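Local coordinates for protein muramidase (Sodiomyces alcalophilus, PDB 6ZM8) that hydrolyses the glycan backbone of peptidoglycan as a fungal lysozyme (EC 3.2.1.17) of glycoside hydrolase family 25, at residues I7-P12 and S43-T47; F16-Y20 and G48-F54; R25-I29 and L90-L94; Y28-G34 and G57-Q63. All blocks are in the same frame, centred on the assembly; numbering follows the deposited sequence.

Contact 1: I7-P12 and S43-T47; sequences ISGWQP and SRQYT
Gln-45 reaches from helix 42-51 to Ile-7 and Ser-8, and its side chain changes from apolar to polar partners as it goes. It leaves the backbone with CG anti to the carbonyl carbon (chi1 -69°) and runs out extended, meeting Ile-7 from the opposite direction. Gln-45 CB lies 3.9 Å from Ile-7 CD1, Gln-45 CG comes to 3.7 Å from the same methyl, and CD also rests on it while touching Ile-7 CG1. At the tip the two amide atoms part company. OE1 packs against Ile-29, whereas Gln-45 NE2 donates to Ser-8 O over 2.9 Å in a nearly straight bond (169° at the hydrogen). The amide nitrogen stands well above the carbonyl plane, 62° out of it, and Gln-11 N, closing the type I turn from Ser-8 to Gln-11, approaches that oxygen from the other face. A water accepts from Gln-45 NE2 and Arg-44 NH2 and donates to Gln-11 O. Arg-44 adds a weak bond of 3.4 Å from NH1 to Gln-11 O; its guanidinium has Pro-12 O over one face and Gln-45 CG over the other. Within the turn, Ser-8 OG accepts from Trp-10 N (3.1 Å), an ST turn. A beta-alpha loop, following strand 2-7 of the TIM-barrel-like GH25 fold, is thus fastened to the helix after the next strand, 26-33.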
loop_
_atom_site.group_PDB
_atom_site.type_symbol
_atom_site.label_atom_id
_atom_site.label_comp_id
_atom_site.label_asym_id
_atom_site.label_seq_id
_atom_site.Cartn_x
_atom_site.Cartn_y
_atom_site.Cartn_z
ATOM N N ILE A 7 8.135 -0.615 5.395
ATOM C CA ILE A 7 8.942 -1.725 5.917
ATOM C C ILE A 7 8.130 -3.018 5.855
ATOM O O ILE A 7 6.896 -3.034 5.779
ATOM C CB ILE A 7 9.408 -1.448 7.361
ATOM C CG1 ILE A 7 8.204 -1.248 8.304
ATOM C CG2 ILE A 7 10.384 -0.275 7.406
ATOM C CD1 ILE A 7 8.589 -0.812 9.706
ATOM N N SER A 8 8.886 -4.108 5.942
ATOM C CA SER A 8 8.338 -5.462 5.998
ATOM C C SER A 8 9.205 -6.283 6.933
ATOM O O SER A 8 10.116 -5.765 7.601
ATOM C CB SER A 8 8.301 -6.096 4.618
ATOM O OG SER A 8 9.619 -6.398 4.193
ATOM N N GLY A 9 8.973 -7.594 6.961
ATOM C CA GLY A 9 9.834 -8.485 7.739
ATOM C C GLY A 9 11.236 -8.572 7.183
ATOM O O GLY A 9 12.094 -9.214 7.844
ATOM N N TRP A 10 11.545 -8.004 6.042
ATOM C CA TRP A 10 12.916 -7.927 5.553
ATOM C C TRP A 10 13.787 -7.053 6.458
ATOM O O TRP A 10 14.992 -7.243 6.469
ATOM C CB TRP A 10 12.905 -7.375 4.113
ATOM C CG TRP A 10 14.133 -7.590 3.322
ATOM C CD1 TRP A 10 15.099 -6.659 3.059
ATOM C CD2 TRP A 10 14.549 -8.791 2.687
ATOM N NE1 TRP A 10 16.106 -7.210 2.321
ATOM C CE2 TRP A 10 15.801 -8.524 2.090
ATOM C CE3 TRP A 10 14.028 -10.073 2.592
ATOM C CZ2 TRP A 10 16.512 -9.480 1.391
ATOM C CZ3 TRP A 10 14.734 -11.029 1.867
ATOM C CH2 TRP A 10 15.949 -10.719 1.271
ATOM N N GLN A 11 13.182 -6.076 7.151
ATOM C CA GLN A 11 13.920 -5.117 7.984
ATOM C C GLN A 11 13.961 -5.618 9.408
ATOM O O GLN A 11 12.938 -5.589 10.088
ATOM C CB GLN A 11 13.238 -3.744 7.970
ATOM C CG GLN A 11 13.529 -2.921 6.733
ATOM C CD GLN A 11 12.945 -3.453 5.477
ATOM O OE1 GLN A 11 11.739 -3.592 5.348
ATOM N NE2 GLN A 11 13.851 -3.684 4.519
ATOM N N PRO A 12 15.132 -5.956 9.964
ATOM C CA PRO A 12 15.200 -6.427 11.333
ATOM C C PRO A 12 14.884 -5.322 12.309
ATOM O O PRO A 12 14.463 -5.646 13.393
ATOM C CB PRO A 12 16.665 -6.900 11.509
ATOM C CG PRO A 12 17.433 -6.135 10.457
ATOM C CD PRO A 12 16.462 -6.010 9.316
ATOM N N SER A 43 3.460 -7.039 14.027
ATOM C CA SER A 43 2.990 -6.515 15.312
ATOM C C SER A 43 4.048 -5.618 15.974
ATOM O O SER A 43 3.693 -4.513 16.471
ATOM C CB SER A 43 2.619 -7.641 16.228
ATOM O OG SER A 43 1.553 -8.380 15.684
ATOM N N ARG A 44 5.320 -6.015 15.972
ATOM C CA ARG A 44 6.376 -5.171 16.556
ATOM C C ARG A 44 6.404 -3.838 15.828
ATOM O O ARG A 44 6.561 -2.783 16.445
ATOM C CB ARG A 44 7.731 -5.868 16.491
ATOM C CG ARG A 44 8.967 -4.997 16.603
ATOM C CD ARG A 44 10.252 -5.768 16.376
ATOM N NE ARG A 44 10.491 -6.334 15.053
ATOM C CZ ARG A 44 10.933 -5.648 13.967
ATOM N NH1 ARG A 44 11.136 -6.338 12.862
ATOM N NH2 ARG A 44 11.157 -4.335 13.994
ATOM N N GLN A 45 6.318 -3.886 14.508
ATOM C CA GLN A 45 6.451 -2.661 13.708
ATOM C C GLN A 45 5.255 -1.738 13.903
ATOM O O GLN A 45 5.428 -0.531 14.087
ATOM C CB GLN A 45 6.641 -3.058 12.241
ATOM C CG GLN A 45 7.994 -3.725 11.981
ATOM C CD GLN A 45 8.111 -4.342 10.607
ATOM O OE1 GLN A 45 7.120 -4.789 10.025
ATOM N NE2 GLN A 45 9.332 -4.428 10.108
ATOM N N TYR A 46 4.057 -2.300 13.844
ATOM C CA TYR A 46 2.834 -1.474 13.938
ATOM C C TYR A 46 2.731 -0.874 15.329
ATOM O O TYR A 46 2.364 0.310 15.489
ATOM C CB TYR A 46 1.632 -2.337 13.568
ATOM C CG TYR A 46 0.382 -1.585 13.135
ATOM C CD1 TYR A 46 -0.552 -1.150 14.030
ATOM C CD2 TYR A 46 0.124 -1.380 11.789
ATOM C CE1 TYR A 46 -1.759 -0.601 13.616
ATOM C CE2 TYR A 46 -1.062 -0.827 11.354
ATOM C CZ TYR A 46 -2.023 -0.475 12.263
ATOM O OH TYR A 46 -3.261 0.015 11.860
ATOM N N THR A 47 3.064 -1.645 16.363
ATOM C CA THR A 47 3.103 -1.120 17.736
ATOM C C THR A 47 4.150 -0.025 17.887
ATOM O O THR A 47 3.850 1.016 18.489
ATOM C CB THR A 47 3.317 -2.261 18.719
ATOM O OG1 THR A 47 2.272 -3.214 18.626
ATOM C CG2 THR A 47 3.439 -1.800 20.131
HETATM O O HOH W 1 11.733 -3.404 11.467
#

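Contact 2: F16-Y20 and G48-F54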
loop_
_atom_site.group_PDB
_atom_site.type_symbol
_atom_site.label_atom_id
_atom_site.label_comp_id
_atom_site.label_asym_id
_atom_site.label_seq_id
_atom_site.Cartn_x
_atom_site.Cartn_y
_atom_site.Cartn_z
ATOM N N PHE A 16 11.541 3.850 15.765
ATOM C CA PHE A 16 10.542 4.838 15.316
ATOM C C PHE A 16 10.735 6.218 15.950
ATOM O O PHE A 16 10.361 7.205 15.357
ATOM C CB PHE A 16 9.119 4.325 15.535
ATOM C CG PHE A 16 8.765 3.192 14.614
ATOM C CD1 PHE A 16 8.269 3.460 13.338
ATOM C CD2 PHE A 16 8.943 1.865 14.995
ATOM C CE1 PHE A 16 7.936 2.372 12.504
ATOM C CE2 PHE A 16 8.599 0.801 14.188
ATOM C CZ PHE A 16 8.091 1.065 12.960
ATOM N N ALA A 17 11.336 6.278 17.153
ATOM C CA ALA A 17 11.676 7.598 17.697
ATOM C C ALA A 17 12.699 8.286 16.773
ATOM O O ALA A 17 12.568 9.498 16.473
ATOM C CB ALA A 17 12.216 7.461 19.105
ATOM N N ARG A 18 13.700 7.537 16.333
ATOM C CA ARG A 18 14.689 8.070 15.401
ATOM C C ARG A 18 14.029 8.480 14.074
ATOM O O ARG A 18 14.343 9.521 13.495
ATOM C CB ARG A 18 15.803 7.041 15.164
ATOM C CG ARG A 18 16.797 7.396 14.068
ATOM C CD ARG A 18 17.838 6.284 13.890
ATOM N NE ARG A 18 18.510 6.431 12.590
ATOM C CZ ARG A 18 19.407 5.602 12.072
ATOM N NH1 ARG A 18 19.895 5.837 10.857
ATOM N NH2 ARG A 18 19.754 4.520 12.752
ATOM N N ALA A 19 13.105 7.641 13.582
ATOM C CA ALA A 19 12.407 7.974 12.339
ATOM C C ALA A 19 11.607 9.265 12.497
ATOM O O ALA A 19 11.596 10.110 11.579
ATOM C CB ALA A 19 11.532 6.823 11.925
ATOM N N TYR A 20 10.919 9.434 13.627
ATOM C CA TYR A 20 10.146 10.665 13.810
ATOM C C TYR A 20 11.118 11.868 13.860
ATOM O O TYR A 20 10.834 12.940 13.275
ATOM C CB TYR A 20 9.302 10.566 15.095
ATOM C CG TYR A 20 8.258 11.661 15.168
ATOM C CD1 TYR A 20 8.553 12.896 15.712
ATOM C CD2 TYR A 20 6.996 11.434 14.698
ATOM C CE1 TYR A 20 7.634 13.904 15.730
ATOM C CE2 TYR A 20 6.043 12.431 14.742
ATOM C CZ TYR A 20 6.363 13.671 15.244
ATOM O OH TYR A 20 5.439 14.681 15.283
ATOM N N GLY A 48 5.347 -0.242 17.363
ATOM C CA GLY A 48 6.385 0.786 17.469
ATOM C C GLY A 48 5.968 2.082 16.786
ATOM O O GLY A 48 6.191 3.186 17.280
ATOM N N ALA A 49 5.333 1.945 15.616
ATOM C CA ALA A 49 4.848 3.146 14.917
ATOM C C ALA A 49 3.830 3.883 15.785
ATOM O O ALA A 49 3.868 5.107 15.942
ATOM C CB ALA A 49 4.247 2.729 13.585
ATOM N N THR A 50 2.872 3.125 16.327
ATOM C CA THR A 50 1.804 3.709 17.134
ATOM C C THR A 50 2.397 4.503 18.309
ATOM O O THR A 50 1.978 5.619 18.601
ATOM C CB THR A 50 0.859 2.632 17.642
ATOM O OG1 THR A 50 0.340 1.877 16.538
ATOM C CG2 THR A 50 -0.316 3.231 18.395
ATOM N N GLN A 51 3.341 3.880 19.012
ATOM C CA GLN A 51 3.893 4.418 20.258
ATOM C C GLN A 51 4.782 5.632 20.027
ATOM O O GLN A 51 5.158 6.292 20.994
ATOM C CB GLN A 51 4.677 3.327 20.984
ATOM C CG GLN A 51 3.771 2.239 21.509
ATOM C CD GLN A 51 4.656 1.142 22.075
ATOM O OE1 GLN A 51 5.854 1.029 21.779
ATOM N NE2 GLN A 51 4.066 0.268 22.857
ATOM N N ASN A 52 5.172 5.896 18.801
ATOM C CA ASN A 52 6.131 6.965 18.476
ATOM C C ASN A 52 5.536 8.009 17.545
ATOM O O ASN A 52 6.253 8.758 16.888
ATOM C CB ASN A 52 7.420 6.367 17.943
ATOM C CG ASN A 52 8.185 5.662 19.025
ATOM O OD1 ASN A 52 8.830 6.315 19.841
ATOM N ND2 ASN A 52 8.050 4.350 19.126
ATOM N N GLY A 53 4.215 8.143 17.575
ATOM C CA GLY A 53 3.556 9.289 16.957
ATOM C C GLY A 53 3.339 9.169 15.463
ATOM O O GLY A 53 2.989 10.177 14.844
ATOM N N PHE A 54 3.512 7.999 14.887
ATOM C CA PHE A 54 3.269 7.828 13.456
ATOM C C PHE A 54 1.790 7.661 13.125
ATOM O O PHE A 54 1.013 7.048 13.833
ATOM C CB PHE A 54 4.021 6.602 12.931
ATOM C CG PHE A 54 5.437 6.939 12.597
ATOM C CD1 PHE A 54 6.418 7.020 13.575
ATOM C CD2 PHE A 54 5.789 7.304 11.301
ATOM C CE1 PHE A 54 7.694 7.494 13.271
ATOM C CE2 PHE A 54 7.053 7.777 11.004
ATOM C CZ PHE A 54 8.000 7.882 11.998
#
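Phe-16 and Phe-54 are both set with CG anti to the carbonyl carbon and beside the backbone N, chi1 being -70° and -84°, and these torsions bring the two rings together. The pair is T-shaped: the edge of Phe-16 is turned to the face of Phe-54, with centroids 5.7 Å apart and planes at 69°. One face of Phe-16 lies flat on the helix backbone, where Ala-49 N sits 3.6 Å above the centre of the ring, and Ala-49 CB makes a CH-pi contact over the same ring. Gly-48 permits this closeness, since Phe-16 CD2 is only 3.5 Å from Gly-48 C and a CB at that position would collide with the ring. Phe-54 CE1 brings the ring edge to 3.4 Å from Phe-16 O. Phe-54 CZ touches Ala-19 CB at 3.7 Å. Asn-52 CB meets Phe-16 CB at 3.6 Å, while Asn-52 ND2 donates to Gly-48 O (2.9 Å), holding the amide as OD1 lies beside Ala-17 CB. Tyr-20 extends the contact, its CB on Phe-54 CE1 and its ring beside the carbonyl oxygens of Asn-52 and Gly-53. Beneath, Phe-16 also rests on Phe-5 and Ile-7, and Phe-54 on Val-27. Helix 16-22 packed against the end of helix 42-51 and the loop after it, with strands within, is characteristic of the outer layer of a TIM-like barrel.

Contact 3: R25-I29 and L90-L94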
loop_
_atom_site.group_PDB
_atom_site.type_symbol
_atom_site.label_atom_id
_atom_site.label_comp_id
_atom_site.label_asym_id
_atom_site.label_seq_id
_atom_site.Cartn_x
_atom_site.Cartn_y
_atom_site.Cartn_z
ATOM N N ARG A 25 6.689 10.963 8.989
ATOM C CA ARG A 25 5.415 11.123 9.674
ATOM C C ARG A 25 4.428 9.985 9.423
ATOM O O ARG A 25 3.434 9.879 10.147
ATOM C CB ARG A 25 4.768 12.471 9.334
ATOM C CG ARG A 25 5.592 13.666 9.832
ATOM C CD ARG A 25 5.510 13.817 11.349
ATOM N NE ARG A 25 6.314 14.935 11.855
ATOM C CZ ARG A 25 7.561 14.850 12.282
ATOM N NH1 ARG A 25 8.247 13.720 12.187
ATOM N NH2 ARG A 25 8.125 15.928 12.806
ATOM N N PHE A 26 4.683 9.165 8.404
ATOM C CA PHE A 26 3.814 8.018 8.152
ATOM C C PHE A 26 4.686 6.826 7.764
ATOM O O PHE A 26 5.805 6.973 7.283
ATOM C CB PHE A 26 2.756 8.321 7.073
ATOM C CG PHE A 26 3.336 8.533 5.696
ATOM C CD1 PHE A 26 3.521 7.457 4.828
ATOM C CD2 PHE A 26 3.759 9.810 5.289
ATOM C CE1 PHE A 26 4.116 7.648 3.586
ATOM C CE2 PHE A 26 4.354 9.991 4.057
ATOM C CZ PHE A 26 4.528 8.928 3.205
ATOM N N VAL A 27 4.086 5.649 7.957
ATOM C CA VAL A 27 4.759 4.396 7.600
ATOM C C VAL A 27 3.686 3.396 7.156
ATOM O O VAL A 27 2.645 3.282 7.780
ATOM C CB VAL A 27 5.625 3.883 8.761
ATOM C CG1 VAL A 27 4.800 3.565 10.005
ATOM C CG2 VAL A 27 6.475 2.673 8.338
ATOM N N TYR A 28 4.018 2.652 6.099
ATOM C CA TYR A 28 3.266 1.462 5.689
ATOM C C TYR A 28 4.074 0.220 6.043
ATOM O O TYR A 28 5.289 0.180 5.871
ATOM C CB TYR A 28 2.936 1.472 4.182
ATOM C CG TYR A 28 1.587 2.053 3.845
ATOM C CD1 TYR A 28 0.434 1.345 4.139
ATOM C CD2 TYR A 28 1.457 3.288 3.222
ATOM C CE1 TYR A 28 -0.833 1.840 3.823
ATOM C CE2 TYR A 28 0.192 3.798 2.890
ATOM C CZ TYR A 28 -0.947 3.068 3.200
ATOM O OH TYR A 28 -2.158 3.626 2.874
ATOM N N ILE A 29 3.355 -0.806 6.507
ATOM C CA ILE A 29 3.974 -1.988 7.110
ATOM C C ILE A 29 3.344 -3.225 6.487
ATOM O O ILE A 29 2.120 -3.370 6.472
ATOM C CB ILE A 29 3.750 -1.984 8.632
ATOM C CG1 ILE A 29 4.352 -0.719 9.255
ATOM C CG2 ILE A 29 4.342 -3.238 9.266
ATOM C CD1 ILE A 29 3.917 -0.477 10.695
ATOM N N LEU A 90 -3.998 4.759 8.289
ATOM C CA LEU A 90 -4.206 4.879 6.860
ATOM C C LEU A 90 -5.072 3.719 6.369
ATOM O O LEU A 90 -5.032 2.610 6.925
ATOM C CB LEU A 90 -2.853 4.839 6.132
ATOM C CG LEU A 90 -1.961 6.053 6.436
ATOM C CD1 LEU A 90 -0.555 5.830 5.904
ATOM C CD2 LEU A 90 -2.557 7.329 5.893
ATOM N N PRO A 91 -5.824 3.920 5.283
ATOM C CA PRO A 91 -6.466 2.782 4.644
ATOM C C PRO A 91 -5.387 1.785 4.209
ATOM O O PRO A 91 -4.293 2.162 3.794
ATOM C CB PRO A 91 -7.184 3.403 3.445
ATOM C CG PRO A 91 -6.326 4.636 3.128
ATOM C CD PRO A 91 -5.909 5.161 4.473
ATOM N N GLY A 92 -5.722 0.498 4.279
ATOM C CA GLY A 92 -4.784 -0.519 3.842
ATOM C C GLY A 92 -4.455 -0.348 2.356
ATOM O O GLY A 92 -5.275 0.152 1.562
ATOM N N ALA A 93 -3.264 -0.824 1.993
ATOM C CA ALA A 93 -2.805 -0.764 0.615
ATOM C C ALA A 93 -2.709 -2.156 0.007
ATOM O O ALA A 93 -2.208 -3.116 0.623
ATOM C CB ALA A 93 -1.439 -0.093 0.520
ATOM N N LEU A 94 -3.172 -2.247 -1.249
ATOM C CA LEU A 94 -3.028 -3.423 -2.092
ATOM C C LEU A 94 -1.734 -3.252 -2.901
ATOM O O LEU A 94 -1.663 -2.377 -3.769
ATOM C CB LEU A 94 -4.222 -3.530 -3.028
ATOM C CG LEU A 94 -4.142 -4.685 -4.027
ATOM C CD1 LEU A 94 -4.142 -6.041 -3.325
ATOM C CD2 LEU A 94 -5.289 -4.597 -5.015
#
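Tyr-28 meets Leu-90 and Ala-93 with the outer half of its ring, and these three residues make up most of the contact. The tyrosine side chain crosses that of Leu-90 at a slant. Leu-90 CD1 lies over one face of the ring, 4.1 Å from its centroid, in a CH-pi contact whose closest approach is 3.7 Å to Tyr-28 CE2. Leu-90 CB, further back along the same side chain, comes to 3.5 Å from Tyr-28 OH. On the other flank Ala-93 CB touches Tyr-28 CE1 at 3.9 Å. The phenol ends in a hydrogen bond: Tyr-28 OH donates to Pro-91 O over 2.7 Å, with the oxygen in the ring plane and the C=O...O angle at 165°, so that the hydroxyl approaches the carbonyl almost head-on. The chi1 of Tyr-28, -94° and off the staggered value, is consistent with the ring being drawn toward this bond. Trp-158 also stacks on Tyr-28, and Val-133 adjoins both Tyr-28 and Ala-93. A phenylalanine in place of Tyr-28 would probably keep the ring packing but leave the buried Pro-91 carbonyl without the phenol as its donor. The chemistry is thus consistent with a tyrosine working as a buried tie inside the barrel, its ring bedded between apolar neighbours, aliphatic and aromatic, and its one polar atom spent on the backbone leading into strand 93-95.

Contact 4: Y28-G34 and G57-Q63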
loop_
_atom_site.group_PDB
_atom_site.type_symbol
_atom_site.label_atom_id
_atom_site.label_comp_id
_atom_site.label_asym_id
_atom_site.label_seq_id
_atom_site.Cartn_x
_atom_site.Cartn_y
_atom_site.Cartn_z
ATOM N N TYR A 28 4.018 2.652 6.099
ATOM C CA TYR A 28 3.266 1.462 5.689
ATOM C C TYR A 28 4.074 0.220 6.043
ATOM O O TYR A 28 5.289 0.180 5.871
ATOM C CB TYR A 28 2.936 1.472 4.182
ATOM C CG TYR A 28 1.587 2.053 3.845
ATOM C CD1 TYR A 28 0.434 1.345 4.139
ATOM C CD2 TYR A 28 1.457 3.288 3.222
ATOM C CE1 TYR A 28 -0.833 1.840 3.823
ATOM C CE2 TYR A 28 0.192 3.798 2.890
ATOM C CZ TYR A 28 -0.947 3.068 3.200
ATOM O OH TYR A 28 -2.158 3.626 2.874
ATOM N N ILE A 29 3.355 -0.806 6.507
ATOM C CA ILE A 29 3.974 -1.988 7.110
ATOM C C ILE A 29 3.344 -3.225 6.487
ATOM O O ILE A 29 2.120 -3.370 6.472
ATOM C CB ILE A 29 3.750 -1.984 8.632
ATOM C CG1 ILE A 29 4.352 -0.719 9.255
ATOM C CG2 ILE A 29 4.342 -3.238 9.266
ATOM C CD1 ILE A 29 3.917 -0.477 10.695
ATOM N N LYS A 30 4.169 -4.158 5.996
ATOM C CA LYS A 30 3.599 -5.354 5.385
ATOM C C LYS A 30 2.863 -6.176 6.428
ATOM O O LYS A 30 3.427 -6.526 7.488
ATOM C CB LYS A 30 4.677 -6.231 4.769
ATOM C CG LYS A 30 4.086 -7.425 4.003
ATOM C CD LYS A 30 5.118 -8.180 3.203
ATOM C CE LYS A 30 4.510 -9.400 2.524
ATOM N NZ LYS A 30 5.504 -10.090 1.699
ATOM N N ALA A 31 1.614 -6.545 6.121
ATOM C CA ALA A 31 0.827 -7.426 6.978
ATOM C C ALA A 31 0.765 -8.823 6.393
ATOM O O ALA A 31 1.052 -9.809 7.139
ATOM C CB ALA A 31 -0.569 -6.888 7.214
ATOM N N THR A 32 0.265 -8.974 5.172
ATOM C CA THR A 32 -0.139 -10.256 4.634
ATOM C C THR A 32 0.306 -10.420 3.197
ATOM O O THR A 32 0.615 -9.442 2.487
ATOM C CB THR A 32 -1.675 -10.443 4.741
ATOM O OG1 THR A 32 -2.314 -9.273 4.214
ATOM C CG2 THR A 32 -2.134 -10.632 6.170
ATOM N N GLU A 33 0.269 -11.679 2.747
ATOM C CA GLU A 33 0.477 -12.030 1.352
ATOM C C GLU A 33 -0.373 -13.260 1.055
ATOM O O GLU A 33 -0.419 -14.206 1.867
ATOM C CB GLU A 33 1.963 -12.300 1.064
ATOM C CG GLU A 33 2.233 -12.816 -0.341
ATOM C CD GLU A 33 3.701 -12.866 -0.698
ATOM O OE1 GLU A 33 4.541 -12.187 -0.010
ATOM O OE2 GLU A 33 3.977 -13.587 -1.692
ATOM N N GLY A 34 -1.069 -13.248 -0.076
ATOM C CA GLY A 34 -1.933 -14.370 -0.361
ATOM C C GLY A 34 -2.980 -14.579 0.725
ATOM O O GLY A 34 -3.527 -13.641 1.252
ATOM N N GLY A 57 -0.205 2.529 8.288
ATOM C CA GLY A 57 -1.103 1.605 7.637
ATOM C C GLY A 57 -0.392 0.295 7.352
ATOM O O GLY A 57 0.824 0.174 7.520
ATOM N N ALA A 58 -1.188 -0.651 6.869
ATOM C CA ALA A 58 -0.717 -1.970 6.507
ATOM C C ALA A 58 -0.822 -2.168 5.006
ATOM O O ALA A 58 -1.656 -1.514 4.344
ATOM C CB ALA A 58 -1.566 -3.019 7.203
ATOM N N TYR A 59 -0.050 -3.117 4.463
ATOM C CA TYR A 59 -0.217 -3.492 3.059
ATOM C C TYR A 59 -0.252 -5.000 2.889
ATOM O O TYR A 59 0.241 -5.792 3.739
ATOM C CB TYR A 59 0.794 -2.807 2.127
ATOM C CG TYR A 59 2.229 -3.259 2.199
ATOM C CD1 TYR A 59 2.693 -4.323 1.444
ATOM C CD2 TYR A 59 3.161 -2.561 2.979
ATOM C CE1 TYR A 59 4.039 -4.681 1.427
ATOM C CE2 TYR A 59 4.514 -2.906 2.985
ATOM C CZ TYR A 59 4.944 -3.973 2.192
ATOM O OH TYR A 59 6.274 -4.324 2.180
ATOM N N HIS A 60 -0.864 -5.393 1.770
ATOM C CA HIS A 60 -1.077 -6.791 1.387
ATOM C C HIS A 60 -0.402 -7.038 0.056
ATOM O O HIS A 60 -0.665 -6.318 -0.927
ATOM C CB HIS A 60 -2.597 -7.012 1.179
ATOM C CG HIS A 60 -2.887 -8.396 0.689
ATOM N ND1 HIS A 60 -2.842 -9.484 1.559
ATOM C CD2 HIS A 60 -3.144 -8.834 -0.572
ATOM C CE1 HIS A 60 -3.105 -10.543 0.815
ATOM N NE2 HIS A 60 -3.261 -10.200 -0.484
ATOM N N PHE A 61 0.443 -8.075 -0.033
ATOM C CA PHE A 61 1.036 -8.459 -1.311
ATOM C C PHE A 61 0.084 -9.403 -2.049
ATOM O O PHE A 61 -0.151 -10.554 -1.625
ATOM C CB PHE A 61 2.424 -9.077 -1.132
ATOM C CG PHE A 61 3.135 -9.231 -2.462
ATOM C CD1 PHE A 61 2.877 -10.284 -3.330
ATOM C CD2 PHE A 61 3.988 -8.243 -2.888
ATOM C CE1 PHE A 61 3.474 -10.345 -4.590
ATOM C CE2 PHE A 61 4.601 -8.314 -4.123
ATOM C CZ PHE A 61 4.345 -9.359 -4.980
ATOM N N ALA A 62 -0.483 -8.902 -3.147
ATOM C CA ALA A 62 -1.453 -9.645 -3.926
ATOM C C ALA A 62 -0.826 -10.884 -4.590
ATOM O O ALA A 62 0.262 -10.814 -5.152
ATOM C CB ALA A 62 -1.999 -8.771 -5.027
ATOM N N GLN A 63 -1.619 -11.959 -4.590
ATOM C CA GLN A 63 -1.281 -13.188 -5.327
ATOM C C GLN A 63 -2.486 -13.555 -6.183
ATOM O O GLN A 63 -3.308 -14.392 -5.778
ATOM C CB GLN A 63 -0.877 -14.305 -4.357
ATOM C CG GLN A 63 0.503 -14.071 -3.763
ATOM C CD GLN A 63 1.649 -14.319 -4.736
ATOM O OE1 GLN A 63 1.426 -14.709 -5.886
ATOM N NE2 GLN A 63 2.872 -14.088 -4.261
#
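Residues 28-33 and 57-61 are neighbouring parallel strands of the barrel sheet. Backbone bonds alternate between them, among them Ala-31 N to Tyr-59 O at 2.9 Å; the register slips by one residue between Lys-30 and Thr-32, a beta bulge at which Thr-32 N adds a weak bond to Tyr-59 O, and pairing resumes with Phe-61 N to Thr-32 O. Gly-57 leaves room for Tyr-28 to pass. Tyr-59 has CG between the backbone N and the carbonyl carbon (chi1 71°), which lays its ring against Lys-30: Lys-30 CA sits over the ring centre and Lys-30 CB is 3.4 Å from Tyr-59 CZ. The two strands with helix 42-51 between them form a beta-alpha-beta crossover, the repeating unit of a TIM-like barrel. On the face bearing Ala-58, Thr-32 OG1 and His-60 ND1 share a hydrogen bond of 2.7 Å at the imidazole edge, while Gln-72 binds His-60 NE2. Glu-33 lies alongside Phe-61: its OE1 makes a salt bridge with Lys-30 NZ (2.9 Å), and its OE2 accepts from Gln-63 NE2 (2.8 Å) on the anti side, somewhat out of the carboxylate plane. With an alanine at Glu-33, Lys-30 would probably lose this salt-bridge partner and the Gln-63 amide would be freer to turn.

How the contacts relate
Strand 26-33 connects the set. Contacts 3 and 4 share Tyr-28 and Ile-29, with centres about 9 Å apart, and Ala-93 N and Ala-58 O, 2.9 Å apart, probably form one of the bonds joining their strands. Contacts 1 and 2, with centres about 12 Å apart, use successive parts of helix 42-51 and meet where Gln-45 O lies 3.3 Å from Phe-16 CZ. Contact 1 reaches contact 4 through a probable bond of 3.0 Å between Ile-7 O and Lys-30 N; the centres of contacts 2 and 4 are about 20 Å apart. In TIM-like barrels the active site lies at the C-terminal strand ends, so contacts 1 and 4 are probably nearer it than contacts 2 and 3.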